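Local coordinates for protein putative methylase (Clostridium difficile, PDB 3LDU) that probably methylates guanine bases of ribosomal RNA, and binds GTP in its methyltransferase domain, at residues S52-R57 against D243-A248. Residues are numbered along the deposited sequence; the frame is centred on the assembly and turned at random.
Sequences SNMWLR and DVRKDA
The nearest CA atoms across the contact are those of M54 and R245, 7.4 Å apart. Residues 52-55 are the last turn of helix 48-55, with L56 and R57 following as loop, though L56 N still bonds S52 O; 243-248 is an unbroken piece of helix 238-251, and no direct hydrogen bond joins the two segments. M54, a selenomethionine, takes part in three of the four residue pairs that touch. CG stands anti to the backbone N (chi1 180°), which sends the chain out between V244 and A248, and bends at chi2 and chi3 then turn its methyl end toward R245. Along the way M54 CB passes V244 CG1 at 3.9 Å, and M54 CG and SE both press on the methyl of A248, with CG to CB at 3.8 Å. At the end the M54 side chain crosses that of R245 at about a right angle: CE touches R245 CG at 3.6 Å and also lies over one face of the guanidinium, offset toward its rim. Polar partners on the same chain hold that guanidinium, through a hydrogen bond from R245 NH2 to the R226 carbonyl and a salt bridge to E231. The interface joins two domains: helix 48-55 belongs to the RlmL ferredoxin-like region, helix 238-251 to the methyltransferase region with its Rossmann-like fold, and the contact lies away from the GTP site. Beside M54, the W55 ring brings CZ2 obliquely to A248 CB at 3.9 Å. Its NE1 donates in the ring plane to a water 2.8 Å away, which in turn donates to V244 O and, at 2.6 Å, to D247 OD2. The other carboxylate oxygen of D247, OD1, forms a salt bridge with K251, one turn further along the helix.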
loop_
_atom_site.group_PDB
_atom_site.type_symbol
_atom_site.label_atom_id
_atom_site.label_comp_id
_atom_site.label_asym_id
_atom_site.label_seq_id
_atom_site.Cartn_x
_atom_site.Cartn_y
_atom_site.Cartn_z
ATOM N N SER A 52 -5.168 -10.645 5.461
ATOM C CA SER A 52 -4.097 -9.746 4.999
ATOM C C SER A 52 -4.551 -8.885 3.829
ATOM O O SER A 52 -4.355 -7.667 3.829
ATOM C CB SER A 52 -2.849 -10.550 4.631
ATOM O OG SER A 52 -2.335 -11.186 5.786
ATOM N N ASN A 53 -5.175 -9.505 2.837
ATOM C CA ASN A 53 -5.759 -8.757 1.729
ATOM C C ASN A 53 -6.861 -7.809 2.193
ATOM O O ASN A 53 -6.983 -6.689 1.693
ATOM C CB ASN A 53 -6.326 -9.728 0.678
ATOM C CG ASN A 53 -5.251 -10.291 -0.206
ATOM O OD1 ASN A 53 -4.646 -9.564 -0.991
ATOM N ND2 ASN A 53 -4.990 -11.593 -0.081
HETATM N N MSE A 54 -7.648 -8.247 3.168
HETATM C CA MSE A 54 -8.790 -7.451 3.623
HETATM C C MSE A 54 -8.356 -6.194 4.369
HETATM O O MSE A 54 -8.955 -5.116 4.206
HETATM C CB MSE A 54 -9.678 -8.285 4.543
HETATM C CG MSE A 54 -10.899 -7.553 5.088
HETATM SE SE MSE A 54 -12.124 -6.916 3.694
HETATM C CE MSE A 54 -12.070 -8.387 2.508
ATOM N N TRP A 55 -7.325 -6.347 5.197
ATOM C CA TRP A 55 -7.026 -5.362 6.233
ATOM C C TRP A 55 -5.758 -4.532 6.030
ATOM O O TRP A 55 -5.673 -3.415 6.543
ATOM C CB TRP A 55 -6.980 -6.044 7.613
ATOM C CG TRP A 55 -8.353 -6.344 8.155
ATOM C CD1 TRP A 55 -8.992 -7.561 8.177
ATOM C CD2 TRP A 55 -9.272 -5.395 8.694
ATOM N NE1 TRP A 55 -10.247 -7.416 8.727
ATOM C CE2 TRP A 55 -10.445 -6.098 9.049
ATOM C CE3 TRP A 55 -9.221 -4.013 8.926
ATOM C CZ2 TRP A 55 -11.547 -5.468 9.625
ATOM C CZ3 TRP A 55 -10.313 -3.390 9.488
ATOM C CH2 TRP A 55 -11.462 -4.114 9.833
ATOM N N LEU A 56 -4.768 -5.056 5.310
ATOM C CA LEU A 56 -3.509 -4.313 5.205
ATOM C C LEU A 56 -3.630 -3.088 4.284
ATOM O O LEU A 56 -3.977 -3.222 3.102
ATOM C CB LEU A 56 -2.382 -5.246 4.730
ATOM C CG LEU A 56 -2.066 -6.391 5.685
ATOM C CD1 LEU A 56 -0.978 -7.283 5.064
ATOM C CD2 LEU A 56 -1.625 -5.868 7.053
ATOM N N ARG A 57 -3.336 -1.902 4.828
ATOM C CA ARG A 57 -3.434 -0.645 4.080
ATOM C C ARG A 57 -2.121 -0.217 3.449
ATOM O O ARG A 57 -2.120 0.594 2.528
ATOM C CB ARG A 57 -3.925 0.483 4.992
ATOM C CG ARG A 57 -5.176 0.139 5.762
ATOM C CD ARG A 57 -5.680 1.304 6.588
ATOM N NE ARG A 57 -6.693 0.873 7.551
ATOM C CZ ARG A 57 -7.997 0.908 7.321
ATOM N NH1 ARG A 57 -8.459 1.357 6.150
ATOM N NH2 ARG A 57 -8.838 0.482 8.252
ATOM N N ASP A 243 -16.288 -15.435 5.798
ATOM C CA ASP A 243 -16.355 -15.007 7.189
ATOM C C ASP A 243 -15.513 -13.750 7.423
ATOM O O ASP A 243 -15.899 -12.870 8.192
ATOM C CB ASP A 243 -15.898 -16.129 8.118
ATOM C CG ASP A 243 -16.909 -17.266 8.194
ATOM O OD1 ASP A 243 -18.037 -17.081 7.701
ATOM O OD2 ASP A 243 -16.577 -18.328 8.755
ATOM N N VAL A 244 -14.367 -13.675 6.753
ATOM C CA VAL A 244 -13.495 -12.503 6.872
ATOM C C VAL A 244 -14.148 -11.236 6.321
ATOM O O VAL A 244 -14.060 -10.172 6.934
ATOM C CB VAL A 244 -12.115 -12.741 6.226
ATOM C CG1 VAL A 244 -11.355 -11.416 6.069
ATOM C CG2 VAL A 244 -11.315 -13.725 7.065
ATOM N N ARG A 245 -14.814 -11.336 5.176
ATOM C CA ARG A 245 -15.557 -10.180 4.652
ATOM C C ARG A 245 -16.714 -9.752 5.543
ATOM O O ARG A 245 -16.925 -8.559 5.765
ATOM C CB ARG A 245 -16.116 -10.461 3.258
ATOM C CG ARG A 245 -15.111 -10.314 2.165
ATOM C CD ARG A 245 -15.781 -10.010 0.844
ATOM N NE ARG A 245 -14.801 -10.107 -0.224
ATOM C CZ ARG A 245 -14.159 -9.074 -0.753
ATOM N NH1 ARG A 245 -14.411 -7.834 -0.336
ATOM N NH2 ARG A 245 -13.273 -9.285 -1.713
ATOM N N LYS A 246 -17.499 -10.720 6.010
ATOM C CA LYS A 246 -18.622 -10.407 6.887
ATOM C C LYS A 246 -18.120 -9.770 8.188
ATOM O O LYS A 246 -18.723 -8.830 8.705
ATOM C CB LYS A 246 -19.442 -11.658 7.200
ATOM C CG LYS A 246 -20.824 -11.351 7.751
ATOM C CD LYS A 246 -21.727 -10.728 6.690
ATOM C CE LYS A 246 -22.088 -11.736 5.603
ATOM N NZ LYS A 246 -23.069 -11.195 4.617
ATOM N N ASP A 247 -17.025 -10.311 8.716
ATOM C CA ASP A 247 -16.404 -9.797 9.926
ATOM C C ASP A 247 -15.994 -8.346 9.700
ATOM O O ASP A 247 -16.230 -7.488 10.552
ATOM C CB ASP A 247 -15.172 -10.637 10.281
ATOM C CG ASP A 247 -14.438 -10.123 11.507
ATOM O OD1 ASP A 247 -15.074 -9.968 12.569
ATOM O OD2 ASP A 247 -13.215 -9.888 11.405
ATOM N N ALA A 248 -15.389 -8.071 8.547
ATOM C CA ALA A 248 -14.946 -6.706 8.254
ATOM C C ALA A 248 -16.122 -5.745 8.170
ATOM O O ALA A 248 -16.050 -4.624 8.673
ATOM C CB ALA A 248 -14.105 -6.650 6.984
HETATM O O HOH W 1 -12.146 -9.409 9.084
#